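Local coordinates for protein glycogen synthase (Cyanobacterium sp. CLg1, PDB 6GNF) that belongs to the starch and glycogen synthase family of two-domain glycosyltransferases and binds adenosine-5'-diphosphate and a glycan in the cleft between its domains, at residues Val27-Ala32 / Gly38-Val43; Pro33-Gly38 / Asp66-Ala71. All blocks are in the same frame, centred on the assembly; numbering follows the deposited sequence.

Contact 1: Val27-Ala32 / Gly38-Val43; sequences VSTEVA and GGLGDV. With ADP (adenosine-5'-diphosphate), chain F; AC1 (4,6-dideoxy-4-{[(1S,4R,5S,6S)-4,5,6-trihydroxy-3-(hydroxymethyl)cyclohex-2-en-1-yl]amino}-alpha-D-glucopyranose), chain D.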
loop_
_atom_site.group_PDB
_atom_site.type_symbol
_atom_site.label_atom_id
_atom_site.label_comp_id
_atom_site.label_asym_id
_atom_site.label_seq_id
_atom_site.Cartn_x
_atom_site.Cartn_y
_atom_site.Cartn_z
ATOM N N VAL A 27 11.020 -3.040 8.364
ATOM C CA VAL A 27 10.170 -3.984 9.060
ATOM C C VAL A 27 8.748 -3.797 8.544
ATOM O O VAL A 27 8.243 -2.683 8.486
ATOM C CB VAL A 27 10.240 -3.768 10.587
ATOM C CG1 VAL A 27 9.553 -4.906 11.325
ATOM C CG2 VAL A 27 11.692 -3.669 11.038
ATOM N N SER A 28 8.122 -4.885 8.110
ATOM C CA SER A 28 6.745 -4.817 7.634
ATOM C C SER A 28 6.069 -6.166 7.675
ATOM O O SER A 28 6.711 -7.189 7.855
ATOM C CB SER A 28 6.674 -4.259 6.202
ATOM O OG SER A 28 7.212 -5.120 5.248
ATOM N N THR A 29 4.771 -6.154 7.415
ATOM C CA THR A 29 4.000 -7.387 7.266
ATOM C C THR A 29 4.069 -7.942 5.849
ATOM O O THR A 29 3.702 -9.082 5.636
ATOM C CB THR A 29 2.522 -7.144 7.606
ATOM O OG1 THR A 29 2.089 -5.950 6.937
ATOM C CG2 THR A 29 2.362 -6.936 9.076
ATOM N N GLU A 30 4.501 -7.122 4.887
ATOM C CA GLU A 30 4.454 -7.494 3.479
ATOM C C GLU A 30 5.771 -7.187 2.792
ATOM O O GLU A 30 6.296 -6.089 2.937
ATOM C CB GLU A 30 3.386 -6.681 2.755
ATOM C CG GLU A 30 1.961 -7.120 2.987
ATOM C CD GLU A 30 0.955 -6.255 2.236
ATOM O OE1 GLU A 30 1.237 -5.793 1.100
ATOM O OE2 GLU A 30 -0.134 -6.043 2.808
ATOM N N VAL A 31 6.252 -8.134 1.991
ATOM C CA VAL A 31 7.382 -7.900 1.084
ATOM C C VAL A 31 7.112 -8.645 -0.221
ATOM O O VAL A 31 7.153 -9.869 -0.258
ATOM C CB VAL A 31 8.729 -8.402 1.668
ATOM C CG1 VAL A 31 9.865 -8.099 0.701
ATOM C CG2 VAL A 31 9.014 -7.770 3.019
ATOM N N ALA A 32 6.821 -7.909 -1.284
ATOM C CA ALA A 32 6.590 -8.533 -2.582
ATOM C C ALA A 32 7.892 -9.150 -3.071
ATOM O O ALA A 32 8.967 -8.659 -2.746
ATOM C CB ALA A 32 6.087 -7.507 -3.594
ATOM N N GLY A 38 -1.287 -5.470 -1.586
ATOM C CA GLY A 38 -1.381 -4.139 -2.166
ATOM C C GLY A 38 -0.027 -3.457 -2.304
ATOM O O GLY A 38 1.007 -4.109 -2.325
ATOM N N GLY A 39 -0.052 -2.127 -2.311
ATOM C CA GLY A 39 1.127 -1.322 -2.566
ATOM C C GLY A 39 2.222 -1.387 -1.531
ATOM O O GLY A 39 3.375 -1.143 -1.860
ATOM N N LEU A 40 1.891 -1.678 -0.275
ATOM C CA LEU A 40 2.913 -1.770 0.765
ATOM C C LEU A 40 4.018 -2.750 0.375
ATOM O O LEU A 40 5.202 -2.447 0.472
ATOM C CB LEU A 40 2.292 -2.208 2.093
ATOM C CG LEU A 40 3.266 -2.586 3.216
ATOM C CD1 LEU A 40 4.184 -1.420 3.565
ATOM C CD2 LEU A 40 2.496 -3.028 4.437
ATOM N N GLY A 41 3.614 -3.934 -0.054
ATOM C CA GLY A 41 4.562 -4.956 -0.475
ATOM C C GLY A 41 5.457 -4.533 -1.617
ATOM O O GLY A 41 6.615 -4.970 -1.670
ATOM N N ASP A 42 4.912 -3.749 -2.553
ATOM C CA ASP A 42 5.695 -3.249 -3.678
ATOM C C ASP A 42 6.764 -2.272 -3.223
ATOM O O ASP A 42 7.894 -2.373 -3.670
ATOM C CB ASP A 42 4.805 -2.589 -4.731
ATOM C CG ASP A 42 3.887 -3.589 -5.447
ATOM O OD1 ASP A 42 4.269 -4.763 -5.682
ATOM O OD2 ASP A 42 2.747 -3.192 -5.796
ATOM N N VAL A 43 6.430 -1.383 -2.289
ATOM C CA VAL A 43 7.402 -0.420 -1.776
ATOM C C VAL A 43 8.538 -1.140 -1.040
ATOM O O VAL A 43 9.716 -0.861 -1.287
ATOM C CB VAL A 43 6.750 0.610 -0.836
ATOM C CG1 VAL A 43 7.812 1.500 -0.209
ATOM C CG2 VAL A 43 5.713 1.453 -1.587
HETATM P PB ADP F . -3.437 -0.061 -2.534
HETATM O O1B ADP F . -4.095 1.092 -1.821
HETATM O O2B ADP F . -2.016 -0.299 -2.103
HETATM O O3B ADP F . -4.303 -1.289 -2.619
HETATM P PA ADP F . -1.976 0.797 -4.866
HETATM O O1A ADP F . -0.965 1.548 -4.010
HETATM O O2A ADP F . -2.407 1.341 -6.222
HETATM O O3A ADP F . -3.341 0.495 -4.046
HETATM O "O5'" ADP F . -1.429 -0.707 -5.100
HETATM C "C5'" ADP F . -2.312 -1.782 -5.437
HETATM C "C4'" ADP F . -1.551 -2.744 -6.342
HETATM O "O4'" ADP F . -2.230 -3.992 -6.496
HETATM C "C3'" ADP F . -1.404 -2.160 -7.732
HETATM O "O3'" ADP F . -0.065 -2.411 -8.170
HETATM C "C2'" ADP F . -2.436 -2.887 -8.565
HETATM O "O2'" ADP F . -1.927 -3.052 -9.885
HETATM C "C1'" ADP F . -2.624 -4.215 -7.851
HETATM N N9 ADP F . -4.006 -4.768 -7.826
HETATM C C8 ADP F . -5.044 -4.321 -7.087
HETATM N N7 ADP F . -6.154 -5.084 -7.281
HETATM C C5 ADP F . -5.824 -6.054 -8.152
HETATM C C6 ADP F . -6.503 -7.197 -8.796
HETATM N N6 ADP F . -7.798 -7.472 -8.544
HETATM N N1 ADP F . -5.793 -7.962 -9.651
HETATM C C2 ADP F . -4.502 -7.717 -9.931
HETATM N N3 ADP F . -3.825 -6.694 -9.378
HETATM C C4 ADP F . -4.410 -5.847 -8.499
HETATM C C1 AC1 D . -2.327 -2.605 3.840
HETATM O O2 AC1 D . -1.203 -1.229 5.507
HETATM C C2 AC1 D . -1.317 -1.484 4.092
HETATM C C4A AC1 D . -0.050 3.497 -1.160
HETATM C C3 AC1 D . -1.689 -0.204 3.341
HETATM O O3 AC1 D . -0.596 0.706 3.494
HETATM C C4 AC1 D . -1.982 -0.479 1.848
HETATM N N4A AC1 D . -2.342 0.719 1.054
HETATM C C5 AC1 D . -3.084 -1.549 1.801
HETATM O O5 AC1 D . -2.619 -2.744 2.441
HETATM C C6 AC1 D . -3.498 -1.923 0.387
HETATM C C1B AC1 D . -1.523 1.925 0.908
HETATM C C2B AC1 D . -2.182 3.070 0.083
HETATM O O2B AC1 D . -3.542 2.820 -0.260
HETATM C C3B AC1 D . -1.544 3.398 -1.248
HETATM O O3B AC1 D . -2.025 4.664 -1.697
HETATM O O4 AC1 D . 0.426 3.599 -2.506
HETATM C C5B AC1 D . 0.529 2.284 -0.479
HETATM C C7B AC1 D . -0.149 1.563 0.400
HETATM C C6B AC1 D . 1.946 1.911 -0.776
HETATM O O6B AC1 D . 2.754 3.034 -0.417
HETATM O O HOH W 1 -0.433 -3.506 0.832
#
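Two hydrogen bonds join Val27-Ala32 to the first turn of helix 39-54, both through Gly41. Ala32 N donates to Gly41 O at 3.0 Å, a nearly straight bond (161°) that reaches the oxygen from above its carbonyl plane. Gly41 N gives a weak, bent bond of 3.2 Å to Glu30 OE1. That carboxylate gets there because CG stands beside the backbone N (chi1 -77°) and the chain then runs fully extended. Its other oxygen, OE2, is hydrogen-bonded to Tyr121 OH and probably to Thr37 OG1, which leaves the buried group little freedom to turn.

A water extends the polar network: it donates to Glu30 OE1 at 2.8 Å and to AC1 O5, and accepts from Leu40 N. Gly39 N, one residue earlier, donates to ADP O2B at 2.7 Å.

Nonpolar packing is slight. Leu40 CG and CD2 lie against Glu30 CB. The Thr29 hydroxyl, hydrogen-bonded to Tyr121 OH, merely packs against Leu40 CD2. The Ala32 methyl sits over the Gly41 carbonyl.

A glycine-rich loop that follows the first strand of a Rossmann-like domain and meets a diphosphate and a sugar at a helix N-terminus is characteristic of the GT-B active-site cleft in glycogen and starch synthases.

Contact 2: Pro33-Gly38 / Asp66-Ala71; sequences PYSKTG and DQYEDA. With ADP (adenosine-5'-diphosphate), chain F; GLC (alpha-D-glucopyranose), chain B; SO4 (sulfate ion), chain G.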
loop_
_atom_site.group_PDB
_atom_site.type_symbol
_atom_site.label_atom_id
_atom_site.label_comp_id
_atom_site.label_asym_id
_atom_site.label_seq_id
_atom_site.Cartn_x
_atom_site.Cartn_y
_atom_site.Cartn_z
ATOM N N PRO A 33 7.806 -10.243 -3.851
ATOM C CA PRO A 33 6.599 -10.952 -4.270
ATOM C C PRO A 33 6.175 -12.060 -3.297
ATOM O O PRO A 33 5.237 -12.784 -3.556
ATOM C CB PRO A 33 7.014 -11.549 -5.614
ATOM C CG PRO A 33 8.477 -11.830 -5.452
ATOM C CD PRO A 33 9.014 -10.839 -4.449
ATOM N N TYR A 34 6.790 -12.123 -2.127
ATOM C CA TYR A 34 6.549 -13.219 -1.189
ATOM C C TYR A 34 5.181 -13.036 -0.523
ATOM O O TYR A 34 4.394 -13.971 -0.387
ATOM C CB TYR A 34 7.625 -13.197 -0.107
ATOM C CG TYR A 34 9.049 -13.305 -0.619
ATOM C CD1 TYR A 34 9.657 -14.554 -0.764
ATOM C CD2 TYR A 34 9.797 -12.167 -0.939
ATOM C CE1 TYR A 34 10.958 -14.670 -1.221
ATOM C CE2 TYR A 34 11.096 -12.274 -1.399
ATOM C CZ TYR A 34 11.678 -13.528 -1.538
ATOM O OH TYR A 34 12.978 -13.687 -1.986
ATOM N N SER A 35 4.941 -11.815 -0.057
ATOM C CA SER A 35 3.707 -11.475 0.607
ATOM C C SER A 35 3.264 -10.083 0.147
ATOM O O SER A 35 4.075 -9.158 0.111
ATOM C CB SER A 35 3.939 -11.512 2.128
ATOM O OG SER A 35 5.010 -10.675 2.526
ATOM N N LYS A 36 1.979 -9.918 -0.141
ATOM C CA LYS A 36 1.476 -8.698 -0.755
ATOM C C LYS A 36 -0.041 -8.728 -0.812
ATOM O O LYS A 36 -0.619 -9.710 -1.253
ATOM C CB LYS A 36 2.019 -8.597 -2.174
ATOM C CG LYS A 36 1.394 -7.498 -3.049
ATOM C CD LYS A 36 2.344 -7.027 -4.158
ATOM C CE LYS A 36 1.693 -6.908 -5.536
ATOM N NZ LYS A 36 0.682 -5.820 -5.621
ATOM N N THR A 37 -0.664 -7.648 -0.347
ATOM C CA THR A 37 -2.118 -7.435 -0.421
ATOM C C THR A 37 -2.375 -6.122 -1.185
ATOM O O THR A 37 -3.521 -5.705 -1.365
ATOM C CB THR A 37 -2.742 -7.308 0.993
ATOM O OG1 THR A 37 -2.341 -6.065 1.617
ATOM C CG2 THR A 37 -2.366 -8.495 1.884
ATOM N N GLY A 38 -1.287 -5.470 -1.586
ATOM C CA GLY A 38 -1.381 -4.139 -2.166
ATOM C C GLY A 38 -0.027 -3.457 -2.304
ATOM O O GLY A 38 1.007 -4.109 -2.325
ATOM N N ASP A 66 4.466 -18.172 4.586
ATOM C CA ASP A 66 4.583 -19.414 3.827
ATOM C C ASP A 66 6.001 -19.946 3.871
ATOM O O ASP A 66 6.920 -19.256 4.290
ATOM C CB ASP A 66 4.168 -19.184 2.369
ATOM C CG ASP A 66 2.675 -18.962 2.222
ATOM O OD1 ASP A 66 1.978 -19.984 2.042
ATOM O OD2 ASP A 66 2.195 -17.809 2.339
ATOM N N GLN A 67 6.167 -21.189 3.442
ATOM C CA GLN A 67 7.478 -21.807 3.407
ATOM C C GLN A 67 8.201 -21.411 2.131
ATOM O O GLN A 67 8.282 -22.203 1.203
ATOM C CB GLN A 67 7.332 -23.323 3.518
ATOM C CG GLN A 67 6.651 -23.739 4.804
ATOM C CD GLN A 67 6.658 -25.234 5.008
ATOM O OE1 GLN A 67 6.182 -25.981 4.165
ATOM N NE2 GLN A 67 7.191 -25.681 6.145
ATOM N N TYR A 68 8.755 -20.200 2.107
ATOM C CA TYR A 68 9.356 -19.651 0.889
ATOM C C TYR A 68 10.539 -20.500 0.469
ATOM O O TYR A 68 11.408 -20.786 1.288
ATOM C CB TYR A 68 9.796 -18.205 1.106
ATOM C CG TYR A 68 8.703 -17.333 1.685
ATOM C CD1 TYR A 68 7.468 -17.240 1.063
ATOM C CD2 TYR A 68 8.905 -16.611 2.858
ATOM C CE1 TYR A 68 6.459 -16.445 1.584
ATOM C CE2 TYR A 68 7.902 -15.821 3.387
ATOM C CZ TYR A 68 6.680 -15.739 2.745
ATOM O OH TYR A 68 5.693 -14.944 3.290
ATOM N N GLU A 69 10.569 -20.889 -0.800
ATOM C CA GLU A 69 11.529 -21.888 -1.281
ATOM C C GLU A 69 12.985 -21.447 -1.233
ATOM O O GLU A 69 13.863 -22.264 -1.005
ATOM C CB GLU A 69 11.189 -22.312 -2.710
ATOM C CG GLU A 69 9.950 -23.187 -2.801
ATOM C CD GLU A 69 9.922 -24.037 -4.054
ATOM O OE1 GLU A 69 9.999 -25.282 -3.935
ATOM O OE2 GLU A 69 9.835 -23.466 -5.162
ATOM N N ASP A 70 13.234 -20.156 -1.415
ATOM C CA ASP A 70 14.598 -19.637 -1.448
ATOM C C ASP A 70 15.143 -19.242 -0.061
ATOM O O ASP A 70 16.243 -18.701 0.037
ATOM C CB ASP A 70 14.689 -18.440 -2.408
ATOM C CG ASP A 70 13.817 -17.268 -1.983
ATOM O OD1 ASP A 70 12.996 -17.452 -1.066
ATOM O OD2 ASP A 70 13.906 -16.198 -2.629
ATOM N N ALA A 71 14.398 -19.537 1.003
ATOM C CA ALA A 71 14.773 -19.111 2.343
ATOM C C ALA A 71 15.235 -20.282 3.193
ATOM O O ALA A 71 14.494 -21.231 3.386
ATOM C CB ALA A 71 13.594 -18.436 3.021
HETATM P PB ADP F . -3.437 -0.061 -2.534
HETATM O O1B ADP F . -4.095 1.092 -1.821
HETATM O O2B ADP F . -2.016 -0.299 -2.103
HETATM O O3B ADP F . -4.303 -1.289 -2.619
HETATM P PA ADP F . -1.976 0.797 -4.866
HETATM O O1A ADP F . -0.965 1.548 -4.010
HETATM O O2A ADP F . -2.407 1.341 -6.222
HETATM O O3A ADP F . -3.341 0.495 -4.046
HETATM O "O5'" ADP F . -1.429 -0.707 -5.100
HETATM C "C5'" ADP F . -2.312 -1.782 -5.437
HETATM C "C4'" ADP F . -1.551 -2.744 -6.342
HETATM O "O4'" ADP F . -2.230 -3.992 -6.496
HETATM C "C3'" ADP F . -1.404 -2.160 -7.732
HETATM O "O3'" ADP F . -0.065 -2.411 -8.170
HETATM C "C2'" ADP F . -2.436 -2.887 -8.565
HETATM O "O2'" ADP F . -1.927 -3.052 -9.885
HETATM C "C1'" ADP F . -2.624 -4.215 -7.851
HETATM N N9 ADP F . -4.006 -4.768 -7.826
HETATM C C8 ADP F . -5.044 -4.321 -7.087
HETATM N N7 ADP F . -6.154 -5.084 -7.281
HETATM C C5 ADP F . -5.824 -6.054 -8.152
HETATM C C6 ADP F . -6.503 -7.197 -8.796
HETATM N N6 ADP F . -7.798 -7.472 -8.544
HETATM N N1 ADP F . -5.793 -7.962 -9.651
HETATM C C2 ADP F . -4.502 -7.717 -9.931
HETATM N N3 ADP F . -3.825 -6.694 -9.378
HETATM C C4 ADP F . -4.410 -5.847 -8.499
HETATM C C1 GLC B . -6.129 -4.642 6.909
HETATM C C2 GLC B . -4.806 -4.172 7.532
HETATM C C3 GLC B . -4.239 -3.013 6.717
HETATM C C4 GLC B . -4.085 -3.430 5.257
HETATM C C5 GLC B . -5.461 -3.847 4.720
HETATM C C6 GLC B . -5.466 -4.219 3.230
HETATM O O2 GLC B . -4.997 -3.735 8.883
HETATM O O3 GLC B . -2.988 -2.569 7.241
HETATM O O4 GLC B . -3.538 -2.319 4.539
HETATM O O5 GLC B . -5.951 -4.941 5.512
HETATM O O6 GLC B . -4.625 -5.350 2.949
HETATM S S SO4 G . 9.755 -25.918 8.344
HETATM O O1 SO4 G . 10.649 -26.068 9.521
HETATM O O2 SO4 G . 8.603 -25.026 8.635
HETATM O O3 SO4 G . 9.230 -27.257 7.998
HETATM O O4 SO4 G . 10.523 -25.375 7.201
HETATM O O HOH W 2 3.373 -14.956 2.083
#
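Tyr34 directs the edge of its ring at one face of Tyr68, an edge-to-face pair with centroids 5.3 Å apart and planes at 69°. Its CD1 comes down near CG of the Tyr68 ring, while CB lies over the same face nearer CE1 and CZ, a CH-pi contact 4.1 Å from the centroid. On the opposite face the carbonyl oxygen of Asp66 lies over the ring centre, 3.5 Å above the plane. The Asp70 carboxylate stands at the edge of Tyr34, close to the ring plane and turned 31° from it, with OD1 3.5 Å from CE1.

Both phenol hydroxyls are used. Tyr34 OH donates to Asp70 OD2 at 2.8 Å, meeting the syn lone pair of that oxygen. Asp70 carries its CG between the backbone N and the carbonyl carbon (chi1 62°), which sends the carboxylate out of the type I turn Tyr68-Ala71 toward the ring. Tyr68 OH donates to a water 2.6 Å away, in the plane of its ring; the same water donates to Tyr34 O and to Asp66 OD2, so it ties the two loops together beside the edge-to-face pair. Asp66 OD2 has a second partner in Asn117 N, and Trp103 meets both tyrosine rings.

Beyond the tyrosines, Pro33-Gly38 runs to the ligands: Thr37 OG1 accepts from O6 of the bound glucose at 2.7 Å.

Structurally this is aromatic packing between two loops of the N-terminal Rossmann-like domain of a GT-B protein, one after strand 23-27 and the other after strand 57-63; it joins the part of the ligand-lining loop that is farther from the pocket to the turn that leads into strand 72-82.

How the contacts relate
The two contacts, with centres 10 Å apart, belong to the N-terminal domain and share Gly38. Their segments alternate along the chain: 27-32 and 33-38 make up the loop after strand 23-27; segment 38-43 then opens helix 39-54; segment 66-71 follows the neighbouring parallel strand 57-63. Contact 1 is buried near the centre of the chain, whereas contact 2 lies farther out, on the way to the edge strand 72-82. Glu30 of contact 1 touches segment 33-38 of contact 2, which connects them directly. Contact 1 thus brings the two ends of one loop together beside ADP and AC1, and contact 2 fastens its middle to the neighbouring loop.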